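Local coordinates for protein aspergillopepsin-2 heavy chain (Aspergillus niger var. macrosporus, PDB 1Y43) that acts as the heavy chain of an acid endopeptidase of the peptidase G1 family, and with its light chain probably cleaves proteins through glutamic-type catalysis, at residues 146-151 against 159-164; 38-43 against 77-82; 116-121 against 151-156. All coordinates share one frame; numbering follows the deposited sequence.

Contact 1: residues 146-151 against 159-164; sequences ATVMDI and TETSVS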
ATOM      1  N   ALA B 146      -3.242  11.547 -10.675  1.00  8.83           N
ATOM      2  CA  ALA B 146      -3.960  10.634  -9.800  1.00  8.12           C
ATOM      3  C   ALA B 146      -4.994  11.328  -8.933  1.00  8.12           C
ATOM      4  O   ALA B 146      -4.918  12.531  -8.679  1.00  9.43           O
ATOM      5  CB  ALA B 146      -2.969   9.874  -8.907  1.00  8.56           C
ATOM      6  N   THR B 147      -6.011  10.572  -8.556  1.00  7.08           N
ATOM      7  CA  THR B 147      -7.035  11.062  -7.662  1.00  8.19           C
ATOM      8  C   THR B 147      -6.426  10.991  -6.248  1.00  7.72           C
ATOM      9  O   THR B 147      -5.874   9.964  -5.854  1.00  7.60           O
ATOM     10  CB  THR B 147      -8.272  10.154  -7.744  1.00 10.21           C
ATOM     11  OG1 THR B 147      -8.866  10.275  -9.047  1.00 11.90           O
ATOM     12  CG2 THR B 147      -9.293  10.521  -6.670  1.00 10.86           C
ATOM     13  N   VAL B 148      -6.491  12.090  -5.511  1.00  7.47           N
ATOM     14  CA  VAL B 148      -5.930  12.142  -4.167  1.00  7.86           C
ATOM     15  C   VAL B 148      -6.993  11.807  -3.138  1.00  8.31           C
ATOM     16  O   VAL B 148      -8.110  12.334  -3.201  1.00  9.17           O
ATOM     17  CB  VAL B 148      -5.336  13.545  -3.888  1.00  8.02           C
ATOM     18  CG1 VAL B 148      -4.910  13.674  -2.432  1.00  7.85           C
ATOM     19  CG2 VAL B 148      -4.156  13.795  -4.822  1.00  9.56           C
ATOM     20  N   MET B 149      -6.642  10.927  -2.209  1.00  8.09           N
ATOM     21  CA  MET B 149      -7.557  10.499  -1.161  1.00  9.74           C
ATOM     22  C   MET B 149      -6.980  10.714   0.228  1.00  7.39           C
ATOM     23  O   MET B 149      -5.766  10.620   0.424  1.00  5.63           O
ATOM     24  CB  MET B 149      -7.890   9.008  -1.302  1.00 12.89           C
ATOM     25  CG  MET B 149      -8.854   8.672  -2.422  1.00 18.96           C
ATOM     26  SD  MET B 149      -9.274   6.935  -2.323  1.00 27.21           S
ATOM     27  CE  MET B 149     -10.169   6.744  -3.849  1.00 24.53           C
ATOM     28  N   ASP B 150      -7.856  11.031   1.181  1.00  7.56           N
ATOM     29  CA  ASP B 150      -7.457  11.203   2.571  1.00  6.59           C
ATOM     30  C   ASP B 150      -8.483  10.573   3.487  1.00  6.00           C
ATOM     31  O   ASP B 150      -9.638  10.406   3.112  1.00  6.49           O
ATOM     32  CB  ASP B 150      -7.237  12.669   2.930  1.00  8.89           C
ATOM     33  CG  ASP B 150      -5.868  13.155   2.533  1.00  7.97           C
ATOM     34  OD1 ASP B 150      -4.857  12.568   2.953  1.00 11.21           O
ATOM     35  OD2 ASP B 150      -5.798  14.106   1.760  1.00 11.77           O
ATOM     36  N   ILE B 151      -8.037  10.217   4.686  1.00  6.29           N
ATOM     37  CA  ILE B 151      -8.887   9.573   5.674  1.00  7.12           C
ATOM     38  C   ILE B 151      -9.634  10.576   6.563  1.00  8.72           C
ATOM     39  O   ILE B 151      -9.058  11.543   7.077  1.00  8.11           O
ATOM     40  CB  ILE B 151      -8.071   8.591   6.565  1.00  6.35           C
ATOM     41  CG1 ILE B 151      -7.505   7.458   5.714  1.00  6.38           C
ATOM     42  CG2 ILE B 151      -8.941   8.024   7.690  1.00  6.20           C
ATOM     43  CD1 ILE B 151      -6.529   6.544   6.450  1.00  6.72           C
ATOM     44  N   THR B 159      -5.439  12.582   7.733  1.00  6.87           N
ATOM     45  CA  THR B 159      -4.294  12.639   6.824  1.00  6.78           C
ATOM     46  C   THR B 159      -4.401  13.782   5.825  1.00  7.84           C
ATOM     47  O   THR B 159      -5.494  14.303   5.561  1.00  8.44           O
ATOM     48  CB  THR B 159      -4.135  11.326   5.974  1.00  6.30           C
ATOM     49  OG1 THR B 159      -5.272  11.154   5.118  1.00  5.90           O
ATOM     50  CG2 THR B 159      -3.993  10.101   6.863  1.00  5.48           C
ATOM     51  N   GLU B 160      -3.249  14.160   5.284  1.00  7.72           N
ATOM     52  CA  GLU B 160      -3.131  15.168   4.243  1.00  9.76           C
ATOM     53  C   GLU B 160      -2.171  14.551   3.219  1.00  8.56           C
ATOM     54  O   GLU B 160      -1.048  14.164   3.557  1.00  8.38           O
ATOM     55  CB  GLU B 160      -2.557  16.479   4.785  1.00 13.71           C
ATOM     56  CG  GLU B 160      -3.585  17.341   5.498  1.00 23.03           C
ATOM     57  CD  GLU B 160      -2.966  18.548   6.201  1.00 27.96           C
ATOM     58  OE1 GLU B 160      -1.758  18.833   5.957  1.00 31.84           O
ATOM     59  OE2 GLU B 160      -3.677  19.202   7.017  1.00 31.03           O
ATOM     60  N   THR B 161      -2.614  14.466   1.973  1.00  7.54           N
ATOM     61  CA  THR B 161      -1.812  13.860   0.931  1.00  7.88           C
ATOM     62  C   THR B 161      -1.438  14.857  -0.154  1.00  8.77           C
ATOM     63  O   THR B 161      -2.237  15.719  -0.517  1.00  9.15           O
ATOM     64  CB  THR B 161      -2.584  12.666   0.302  1.00  7.90           C
ATOM     65  OG1 THR B 161      -2.760  11.645   1.292  1.00  8.34           O
ATOM     66  CG2 THR B 161      -1.842  12.085  -0.891  1.00  7.85           C
ATOM     67  N   SER B 162      -0.202  14.767  -0.623  1.00  8.89           N
ATOM     68  CA  SER B 162       0.283  15.627  -1.699  1.00 11.06           C
ATOM     69  C   SER B 162       1.039  14.734  -2.693  1.00 11.26           C
ATOM     70  O   SER B 162       1.659  13.733  -2.306  1.00 10.28           O
ATOM     71  CB  SER B 162       1.189  16.745  -1.151  1.00 11.36           C
ATOM     72  OG  SER B 162       2.286  16.233  -0.419  1.00 16.08           O
ATOM     73  N   VAL B 163       0.930  15.054  -3.975  1.00 11.70           N
ATOM     74  CA  VAL B 163       1.610  14.271  -4.993  1.00 13.64           C
ATOM     75  C   VAL B 163       2.489  15.172  -5.848  1.00 14.70           C
ATOM     76  O   VAL B 163       2.309  16.394  -5.866  1.00 14.24           O
ATOM     77  CB  VAL B 163       0.601  13.506  -5.915  1.00 15.37           C
ATOM     78  CG1 VAL B 163      -0.285  12.589  -5.083  1.00 15.09           C
ATOM     79  CG2 VAL B 163      -0.248  14.477  -6.714  1.00 16.49           C
ATOM     80  N   SER B 164       3.496  14.579  -6.470  1.00 15.21           N
ATOM     81  CA  SER B 164       4.377  15.317  -7.365  1.00 16.21           C
ATOM     82  C   SER B 164       4.415  14.461  -8.635  1.00 17.06           C
ATOM     83  O   SER B 164       3.625  13.504  -8.782  1.00 17.15           O
ATOM     84  CB  SER B 164       5.780  15.477  -6.752  1.00 14.84           C
ATOM     85  OG  SER B 164       6.516  14.266  -6.789  1.00 13.66           O
TER
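Asp-150 reaches across from segment 146-151 to Thr-159 and Thr-161 of segment 159-164, and this set of hydrogen bonds is the tight part of an antiparallel beta hairpin of strands 147-153 and 156-163. The segment axes run at 165° and come within 5.9 Å. Each of the four hydrogen bonds across uses a side-chain atom. Two threonine hydroxyls converge on one carboxylate oxygen: Thr-159 OG1 donates to Asp-150 OD1 at 2.6 Å, on its anti side and close to the carboxylate plane, whereas Thr-161 OG1 donates to the same Asp-150 OD1 at 2.8 Å from well above that plane. Thr-159 also accepts: with chi1 at 64° its hydroxyl is tucked in against its own main chain, where Ile-151 N meets Thr-159 OG1 at 3.0 Å in a nearly straight bond. Both bonds limit its rotation. An acidic side chain of the other protein chain lies close to Asp-150 OD2 and may favour a shared proton, while Thr-159 N is buried without a partner.

Toward Val-163 the contact becomes looser and apolar. Val-148 CG1 still lies 3.7 Å from Thr-161 CB, but Val-148 CG2 only reaches Val-163 CG1 at 4.1 Å, and both valines are partly exposed. Glu-160 and Ser-162 point away and are exposed. Thr-147 and Met-149 to Ile-151 also pair antiparallel with a strand of the other protein chain, extending the sheet across the interface. The second oxygen is held too: Thr-161 N donates to the syn lone pair of Asp-150 OD2 over 3.2 Å, with a bent N-H...O angle of 139°.

Contact 2: residues 38-43 against 77-82; sequences YDAWYE and ATVENL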
ATOM      1  N   TYR B  38       6.730  -4.511  13.134  1.00  8.49           N
ATOM      2  CA  TYR B  38       6.687  -4.286  11.684  1.00  9.12           C
ATOM      3  C   TYR B  38       6.637  -5.626  10.964  1.00  9.86           C
ATOM      4  O   TYR B  38       7.290  -6.576  11.391  1.00 11.39           O
ATOM      5  CB  TYR B  38       7.957  -3.563  11.197  1.00 10.18           C
ATOM      6  CG  TYR B  38       8.185  -2.180  11.762  1.00 11.36           C
ATOM      7  CD1 TYR B  38       7.532  -1.073  11.222  1.00 12.97           C
ATOM      8  CD2 TYR B  38       9.056  -1.974  12.839  1.00 13.49           C
ATOM      9  CE1 TYR B  38       7.733   0.205  11.737  1.00 14.32           C
ATOM     10  CE2 TYR B  38       9.264  -0.693  13.368  1.00 13.71           C
ATOM     11  CZ  TYR B  38       8.599   0.391  12.808  1.00 16.09           C
ATOM     12  OH  TYR B  38       8.786   1.671  13.298  1.00 16.64           O
ATOM     13  N   ASP B  39       5.888  -5.705   9.871  1.00  8.95           N
ATOM     14  CA  ASP B  39       5.827  -6.938   9.099  1.00  9.84           C
ATOM     15  C   ASP B  39       5.513  -6.649   7.635  1.00  8.55           C
ATOM     16  O   ASP B  39       4.940  -5.601   7.320  1.00  9.38           O
ATOM     17  CB  ASP B  39       4.824  -7.935   9.712  1.00 13.70           C
ATOM     18  CG  ASP B  39       3.388  -7.711   9.267  1.00 17.44           C
ATOM     19  OD1 ASP B  39       3.024  -6.589   8.862  1.00 21.31           O
ATOM     20  OD2 ASP B  39       2.595  -8.680   9.328  1.00 20.17           O
ATOM     21  N   ALA B  40       5.926  -7.539   6.744  1.00  6.77           N
ATOM     22  CA  ALA B  40       5.648  -7.383   5.321  1.00  5.59           C
ATOM     23  C   ALA B  40       4.611  -8.445   4.968  1.00  5.45           C
ATOM     24  O   ALA B  40       4.634  -9.547   5.523  1.00  5.97           O
ATOM     25  CB  ALA B  40       6.926  -7.564   4.504  1.00  5.66           C
ATOM     26  N   TRP B  41       3.739  -8.141   4.015  1.00  4.75           N
ATOM     27  CA  TRP B  41       2.673  -9.064   3.641  1.00  5.06           C
ATOM     28  C   TRP B  41       2.255  -8.909   2.182  1.00  5.30           C
ATOM     29  O   TRP B  41       2.629  -7.930   1.523  1.00  4.44           O
ATOM     30  CB  TRP B  41       1.448  -8.790   4.531  1.00  5.43           C
ATOM     31  CG  TRP B  41       1.017  -7.326   4.537  1.00  5.93           C
ATOM     32  CD1 TRP B  41       1.428  -6.355   5.412  1.00  6.44           C
ATOM     33  CD2 TRP B  41       0.189  -6.662   3.565  1.00  6.40           C
ATOM     34  NE1 TRP B  41       0.919  -5.130   5.035  1.00  7.17           N
ATOM     35  CE2 TRP B  41       0.157  -5.287   3.907  1.00  6.61           C
ATOM     36  CE3 TRP B  41      -0.523  -7.089   2.432  1.00  7.01           C
ATOM     37  CZ2 TRP B  41      -0.550  -4.343   3.162  1.00  7.27           C
ATOM     38  CZ3 TRP B  41      -1.229  -6.145   1.689  1.00  8.11           C
ATOM     39  CH2 TRP B  41      -1.234  -4.787   2.061  1.00  8.08           C
ATOM     40  N   TYR B  42       1.489  -9.878   1.680  1.00  4.67           N
ATOM     41  CA  TYR B  42       0.961  -9.821   0.314  1.00  5.04           C
ATOM     42  C   TYR B  42      -0.491 -10.269   0.377  1.00  6.15           C
ATOM     43  O   TYR B  42      -0.895 -10.960   1.319  1.00  5.77           O
ATOM     44  CB  TYR B  42       1.726 -10.732  -0.657  1.00  6.15           C
ATOM     45  CG  TYR B  42       1.677 -12.202  -0.305  1.00  5.89           C
ATOM     46  CD1 TYR B  42       0.604 -13.006  -0.702  1.00  6.84           C
ATOM     47  CD2 TYR B  42       2.702 -12.781   0.447  1.00  7.25           C
ATOM     48  CE1 TYR B  42       0.556 -14.350  -0.356  1.00  8.28           C
ATOM     49  CE2 TYR B  42       2.674 -14.121   0.800  1.00  8.65           C
ATOM     50  CZ  TYR B  42       1.597 -14.899   0.395  1.00  8.18           C
ATOM     51  OH  TYR B  42       1.570 -16.227   0.750  1.00 12.39           O
ATOM     52  N   GLU B  43      -1.272  -9.892  -0.625  1.00  5.69           N
ATOM     53  CA  GLU B  43      -2.667 -10.280  -0.665  1.00  5.65           C
ATOM     54  C   GLU B  43      -3.266 -10.125  -2.041  1.00  5.64           C
ATOM     55  O   GLU B  43      -2.980  -9.159  -2.750  1.00  5.85           O
ATOM     56  CB  GLU B  43      -3.492  -9.430   0.316  1.00  7.33           C
ATOM     57  CG  GLU B  43      -5.006  -9.702   0.234  1.00  8.15           C
ATOM     58  CD  GLU B  43      -5.800  -9.124   1.404  1.00  9.15           C
ATOM     59  OE1 GLU B  43      -5.316  -8.199   2.093  1.00  9.86           O
ATOM     60  OE2 GLU B  43      -6.911  -9.645   1.645  1.00 12.47           O
ATOM     61  N   ALA B  77       3.988 -10.462  -6.137  1.00  4.05           N
ATOM     62  CA  ALA B  77       4.121  -9.384  -5.176  1.00  4.16           C
ATOM     63  C   ALA B  77       5.549  -9.491  -4.664  1.00  4.02           C
ATOM     64  O   ALA B  77       5.976 -10.585  -4.275  1.00  5.43           O
ATOM     65  CB  ALA B  77       3.128  -9.563  -4.034  1.00  3.94           C
ATOM     66  N   THR B  78       6.262  -8.372  -4.642  1.00  4.06           N
ATOM     67  CA  THR B  78       7.643  -8.361  -4.190  1.00  4.51           C
ATOM     68  C   THR B  78       7.918  -7.252  -3.196  1.00  5.08           C
ATOM     69  O   THR B  78       7.462  -6.112  -3.373  1.00  4.78           O
ATOM     70  CB  THR B  78       8.596  -8.179  -5.383  1.00  5.76           C
ATOM     71  OG1 THR B  78       8.429  -9.276  -6.297  1.00  6.27           O
ATOM     72  CG2 THR B  78      10.057  -8.084  -4.922  1.00  6.73           C
ATOM     73  N   VAL B  79       8.643  -7.609  -2.132  1.00  4.79           N
ATOM     74  CA  VAL B  79       9.051  -6.666  -1.094  1.00  4.94           C
ATOM     75  C   VAL B  79      10.568  -6.777  -0.970  1.00  5.26           C
ATOM     76  O   VAL B  79      11.116  -7.864  -0.723  1.00  5.91           O
ATOM     77  CB  VAL B  79       8.420  -6.980   0.295  1.00  5.39           C
ATOM     78  CG1 VAL B  79       8.997  -6.040   1.361  1.00  6.16           C
ATOM     79  CG2 VAL B  79       6.896  -6.836   0.236  1.00  6.28           C
ATOM     80  N   GLU B  80      11.249  -5.672  -1.215  1.00  5.21           N
ATOM     81  CA  GLU B  80      12.689  -5.661  -1.119  1.00  5.68           C
ATOM     82  C   GLU B  80      13.114  -4.673  -0.056  1.00  5.39           C
ATOM     83  O   GLU B  80      12.658  -3.531  -0.046  1.00  6.22           O
ATOM     84  CB  GLU B  80      13.296  -5.235  -2.445  1.00  8.52           C
ATOM     85  CG  GLU B  80      14.813  -5.198  -2.429  1.00 13.62           C
ATOM     86  CD  GLU B  80      15.414  -4.737  -3.755  1.00 17.67           C
ATOM     87  OE1 GLU B  80      14.684  -4.138  -4.591  1.00 17.40           O
ATOM     88  OE2 GLU B  80      16.636  -4.952  -3.949  1.00 20.69           O
ATOM     89  N   ASN B  81      13.930  -5.134   0.879  1.00  4.92           N
ATOM     90  CA  ASN B  81      14.452  -4.256   1.909  1.00  5.28           C
ATOM     91  C   ASN B  81      15.818  -3.836   1.370  1.00  6.01           C
ATOM     92  O   ASN B  81      16.786  -4.600   1.432  1.00  6.96           O
ATOM     93  CB  ASN B  81      14.599  -5.001   3.230  1.00  5.67           C
ATOM     94  CG  ASN B  81      15.024  -4.090   4.356  1.00  5.73           C
ATOM     95  OD1 ASN B  81      15.769  -3.124   4.142  1.00  7.14           O
ATOM     96  ND2 ASN B  81      14.558  -4.381   5.558  1.00  5.70           N
ATOM     97  N   LEU B  82      15.882  -2.642   0.794  1.00  6.25           N
ATOM     98  CA  LEU B  82      17.111  -2.138   0.202  1.00  6.75           C
ATOM     99  C   LEU B  82      18.234  -1.983   1.202  1.00  7.79           C
ATOM    100  O   LEU B  82      19.396  -2.224   0.869  1.00 10.21           O
ATOM    101  CB  LEU B  82      16.842  -0.817  -0.513  1.00  8.25           C
ATOM    102  CG  LEU B  82      15.762  -0.931  -1.597  1.00  9.84           C
ATOM    103  CD1 LEU B  82      15.481   0.412  -2.229  1.00 10.87           C
ATOM    104  CD2 LEU B  82      16.221  -1.920  -2.646  1.00 11.51           C
TER
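Ala-40 and Tyr-42 on segment 38-43 meet Val-79 and Ala-77 on segment 77-82 through apolar contacts alone. The pairing runs in opposite directions along the chain, Ala-40 lying nearest Val-79 and Tyr-42 nearest Ala-77, with CA atoms of Tyr-42 and Ala-77 only 6.3 Å apart. Small groups permit this closeness: the methyl of Ala-77 meets Tyr-42 through the CB atoms of both residues, at 3.8 Å. Ala-40 CB touches one branch of the valine, Val-79 CG1, at 4.1 Å; Val-79 CG2 lies only slightly farther, 4.3 Å from Ala-40 CB, so both valine methyls face the alanine.

Aromatic interactions take over beyond the Tyr-42 CB. With chi1 at 61° the ring folds back over its own backbone and leads away from segment 77-82, to stack with His-90 and meet Phe-52 at a steep angle between planes.

Further apolar packing comes from Ile-63, Val-65 and Val-88, which touch Val-79, so its side chain is surrounded by residues of strands 62-69 and 86-92 as well as by Ala-40. Such an interior, in which strand 35-45 of one sheet packs its side chains against strand 74-81 of another, is consistent with the beta-sandwich of the concanavalin-like clan.

Contact 3: residues 116-121 against 151-156; sequences DSLVAF and IEQDGS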
ATOM      1  N   ASP B 116     -13.796  -5.652  15.362  1.00 15.67           N
ATOM      2  CA  ASP B 116     -15.140  -5.242  14.958  1.00 18.25           C
ATOM      3  C   ASP B 116     -15.166  -4.080  13.976  1.00 19.49           C
ATOM      4  O   ASP B 116     -16.214  -3.793  13.389  1.00 19.43           O
ATOM      5  CB  ASP B 116     -15.968  -4.850  16.177  1.00 20.23           C
ATOM      6  CG  ASP B 116     -16.258  -6.018  17.078  1.00 22.91           C
ATOM      7  OD1 ASP B 116     -16.517  -7.134  16.555  1.00 23.91           O
ATOM      8  OD2 ASP B 116     -16.235  -5.816  18.311  1.00 25.47           O
ATOM      9  N   SER B 117     -14.054  -3.357  13.858  1.00 19.35           N
ATOM     10  CA  SER B 117     -13.992  -2.215  12.952  1.00 19.79           C
ATOM     11  C   SER B 117     -12.567  -2.020  12.407  1.00 18.70           C
ATOM     12  O   SER B 117     -11.883  -2.992  12.043  1.00 19.72           O
ATOM     13  CB  SER B 117     -14.481  -0.959  13.684  1.00 21.06           C
ATOM     14  OG  SER B 117     -13.792  -0.821  14.918  1.00 26.42           O
ATOM     15  N   LEU B 118     -12.148  -0.766  12.282  1.00 15.46           N
ATOM     16  CA  LEU B 118     -10.807  -0.477  11.791  1.00 13.00           C
ATOM     17  C   LEU B 118      -9.883  -0.408  12.993  1.00 11.42           C
ATOM     18  O   LEU B 118     -10.308  -0.060  14.103  1.00 11.78           O
ATOM     19  CB  LEU B 118     -10.776   0.863  11.038  1.00 12.91           C
ATOM     20  CG  LEU B 118     -11.758   1.038   9.874  1.00 12.73           C
ATOM     21  CD1 LEU B 118     -11.560   2.401   9.254  1.00 13.55           C
ATOM     22  CD2 LEU B 118     -11.575  -0.059   8.833  1.00 13.01           C
ATOM     23  N   VAL B 119      -8.628  -0.776  12.779  1.00  8.54           N
ATOM     24  CA  VAL B 119      -7.635  -0.735  13.839  1.00  8.36           C
ATOM     25  C   VAL B 119      -7.394   0.732  14.246  1.00  7.48           C
ATOM     26  O   VAL B 119      -7.561   1.649  13.436  1.00  6.56           O
ATOM     27  CB  VAL B 119      -6.301  -1.414  13.370  1.00  7.67           C
ATOM     28  CG1 VAL B 119      -5.598  -0.590  12.310  1.00  6.74           C
ATOM     29  CG2 VAL B 119      -5.394  -1.709  14.549  1.00  7.70           C
ATOM     30  N   ALA B 120      -7.103   0.965  15.523  1.00  7.75           N
ATOM     31  CA  ALA B 120      -6.827   2.324  15.990  1.00  7.86           C
ATOM     32  C   ALA B 120      -5.674   2.783  15.111  1.00  7.89           C
ATOM     33  O   ALA B 120      -4.686   2.052  14.942  1.00  8.29           O
ATOM     34  CB  ALA B 120      -6.423   2.313  17.456  1.00  8.47           C
ATOM     35  N   PHE B 121      -5.827   3.968  14.534  1.00  7.63           N
ATOM     36  CA  PHE B 121      -4.864   4.521  13.591  1.00  6.66           C
ATOM     37  C   PHE B 121      -3.622   5.172  14.207  1.00  6.25           C
ATOM     38  O   PHE B 121      -3.716   6.143  14.947  1.00  7.20           O
ATOM     39  CB  PHE B 121      -5.612   5.502  12.697  1.00  6.63           C
ATOM     40  CG  PHE B 121      -4.952   5.759  11.384  1.00  6.64           C
ATOM     41  CD1 PHE B 121      -4.442   4.713  10.612  1.00  6.86           C
ATOM     42  CD2 PHE B 121      -4.878   7.052  10.897  1.00  7.76           C
ATOM     43  CE1 PHE B 121      -3.867   4.968   9.355  1.00  8.81           C
ATOM     44  CE2 PHE B 121      -4.309   7.325   9.654  1.00  7.73           C
ATOM     45  CZ  PHE B 121      -3.803   6.283   8.878  1.00  7.85           C
ATOM     46  N   ILE B 151      -8.037  10.217   4.686  1.00  6.29           N
ATOM     47  CA  ILE B 151      -8.887   9.573   5.674  1.00  7.12           C
ATOM     48  C   ILE B 151      -9.634  10.576   6.563  1.00  8.72           C
ATOM     49  O   ILE B 151      -9.058  11.543   7.077  1.00  8.11           O
ATOM     50  CB  ILE B 151      -8.071   8.591   6.565  1.00  6.35           C
ATOM     51  CG1 ILE B 151      -7.505   7.458   5.714  1.00  6.38           C
ATOM     52  CG2 ILE B 151      -8.941   8.024   7.690  1.00  6.20           C
ATOM     53  CD1 ILE B 151      -6.529   6.544   6.450  1.00  6.72           C
ATOM     54  N   GLU B 152     -10.919  10.314   6.745  1.00 10.57           N
ATOM     55  CA  GLU B 152     -11.774  11.137   7.581  1.00 14.45           C
ATOM     56  C   GLU B 152     -12.665  10.178   8.373  1.00 15.00           C
ATOM     57  O   GLU B 152     -13.388   9.378   7.780  1.00 15.00           O
ATOM     58  CB  GLU B 152     -12.611  12.044   6.696  1.00 16.66           C
ATOM     59  CG  GLU B 152     -13.588  12.933   7.418  1.00 21.69           C
ATOM     60  CD  GLU B 152     -14.420  13.713   6.425  1.00 24.45           C
ATOM     61  OE1 GLU B 152     -15.434  13.162   5.946  1.00 27.39           O
ATOM     62  OE2 GLU B 152     -14.034  14.850   6.081  1.00 25.37           O
ATOM     63  N   GLN B 153     -12.537  10.205   9.699  1.00 15.91           N
ATOM     64  CA  GLN B 153     -13.323   9.349  10.588  1.00 18.27           C
ATOM     65  C   GLN B 153     -13.863  10.141  11.744  1.00 20.72           C
ATOM     66  O   GLN B 153     -13.166  10.988  12.292  1.00 21.90           O
ATOM     67  CB  GLN B 153     -12.464   8.264  11.197  1.00 16.94           C
ATOM     68  CG  GLN B 153     -12.027   7.203  10.260  1.00 16.05           C
ATOM     69  CD  GLN B 153     -10.956   6.350  10.881  1.00 16.31           C
ATOM     70  OE1 GLN B 153     -10.649   6.479  12.066  1.00 15.93           O
ATOM     71  NE2 GLN B 153     -10.356   5.491  10.080  1.00 15.40           N
ATOM     72  N   ASP B 154     -15.095   9.837  12.138  1.00 24.87           N
ATOM     73  CA  ASP B 154     -15.751  10.504  13.269  1.00 26.72           C
ATOM     74  C   ASP B 154     -15.606  12.013  13.278  1.00 26.53           C
ATOM     75  O   ASP B 154     -15.394  12.609  14.337  1.00 27.11           O
ATOM     76  CB  ASP B 154     -15.215   9.956  14.598  1.00 30.93           C
ATOM     77  CG  ASP B 154     -15.651   8.527  14.857  1.00 33.65           C
ATOM     78  OD1 ASP B 154     -16.887   8.285  14.925  1.00 36.13           O
ATOM     79  OD2 ASP B 154     -14.755   7.657  15.002  1.00 34.88           O
ATOM     80  N   GLY B 155     -15.740  12.626  12.108  1.00 26.45           N
ATOM     81  CA  GLY B 155     -15.617  14.066  12.024  1.00 25.64           C
ATOM     82  C   GLY B 155     -14.207  14.563  12.246  1.00 24.78           C
ATOM     83  O   GLY B 155     -14.000  15.687  12.715  1.00 27.17           O
ATOM     84  N   SER B 156     -13.228  13.735  11.910  1.00 22.68           N
ATOM     85  CA  SER B 156     -11.834  14.132  12.050  1.00 20.98           C
ATOM     86  C   SER B 156     -11.030  13.745  10.819  1.00 18.75           C
ATOM     87  O   SER B 156     -11.089  12.600  10.360  1.00 18.05           O
ATOM     88  CB  SER B 156     -11.196  13.475  13.282  1.00 22.79           C
ATOM     89  OG  SER B 156     -11.705  14.026  14.488  1.00 26.09           O
TER
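Leu-118 and Phe-121 make a small, partly buried side-chain contact with Gln-153 and Ile-151, bridging strand 117-121 of one sheet and the end of strand 147-153 in another, within the probable beta-sandwich of the concanavalin-like clan. The backbones stay well apart: even the nearest CA atoms, those of Phe-121 and Gln-153, are 10.2 Å distant, and only 159 Å² is buried.

At the buried end, Ile-151 CD1 approaches Phe-121 CZ at 3.7 Å, obliquely to the ring. The phenyl gets there because CG lies roughly opposite the backbone N (chi1 -158°), and its surroundings include Leu-158 and Thr-159 of strand 156-163, the hairpin partner of 147-153. The other pair is nearer the surface and mixed in character. Gln-153 has an extended chain that carries its amide toward Leu-118, but NE2 finds its polar partners elsewhere, donating to Asp-111 OD2 and to the backbone of the other protein chain.

Gln-153 also begins the type I' turn of a two-residue beta hairpin, whose ends are tied by Ser-156 N to Gln-153 O at 2.8 Å and by Gln-153 N to Ser-156 O at 2.9 Å. Across to strand 117-121, the methyl Leu-118 CD1 rests 3.4 Å from Gln-153 NE2.

In the fold
Contacts 1 and 3 form one continuous region. They share Ile-151, both use strand 147-153, and their segments alternate along the chain; their centres are about 17 Å apart, yet Thr-159 CG2 of contact 1 packs on Phe-121 CE2 of contact 3 at 3.9 Å. Contact 2 is remote, across the chain's centre from both: its centre lies about 23 Å from that of contact 1 and about 25 Å from that of contact 3, with nearest atoms about 13 and 11 Å away. Strands 35-45 and 117-121 nevertheless belong to one mixed sheet, which connects contacts 2 and 3. A sulfate, probably from crystallisation, lies about 5 Å from the Met-149 side chain beside contact 1.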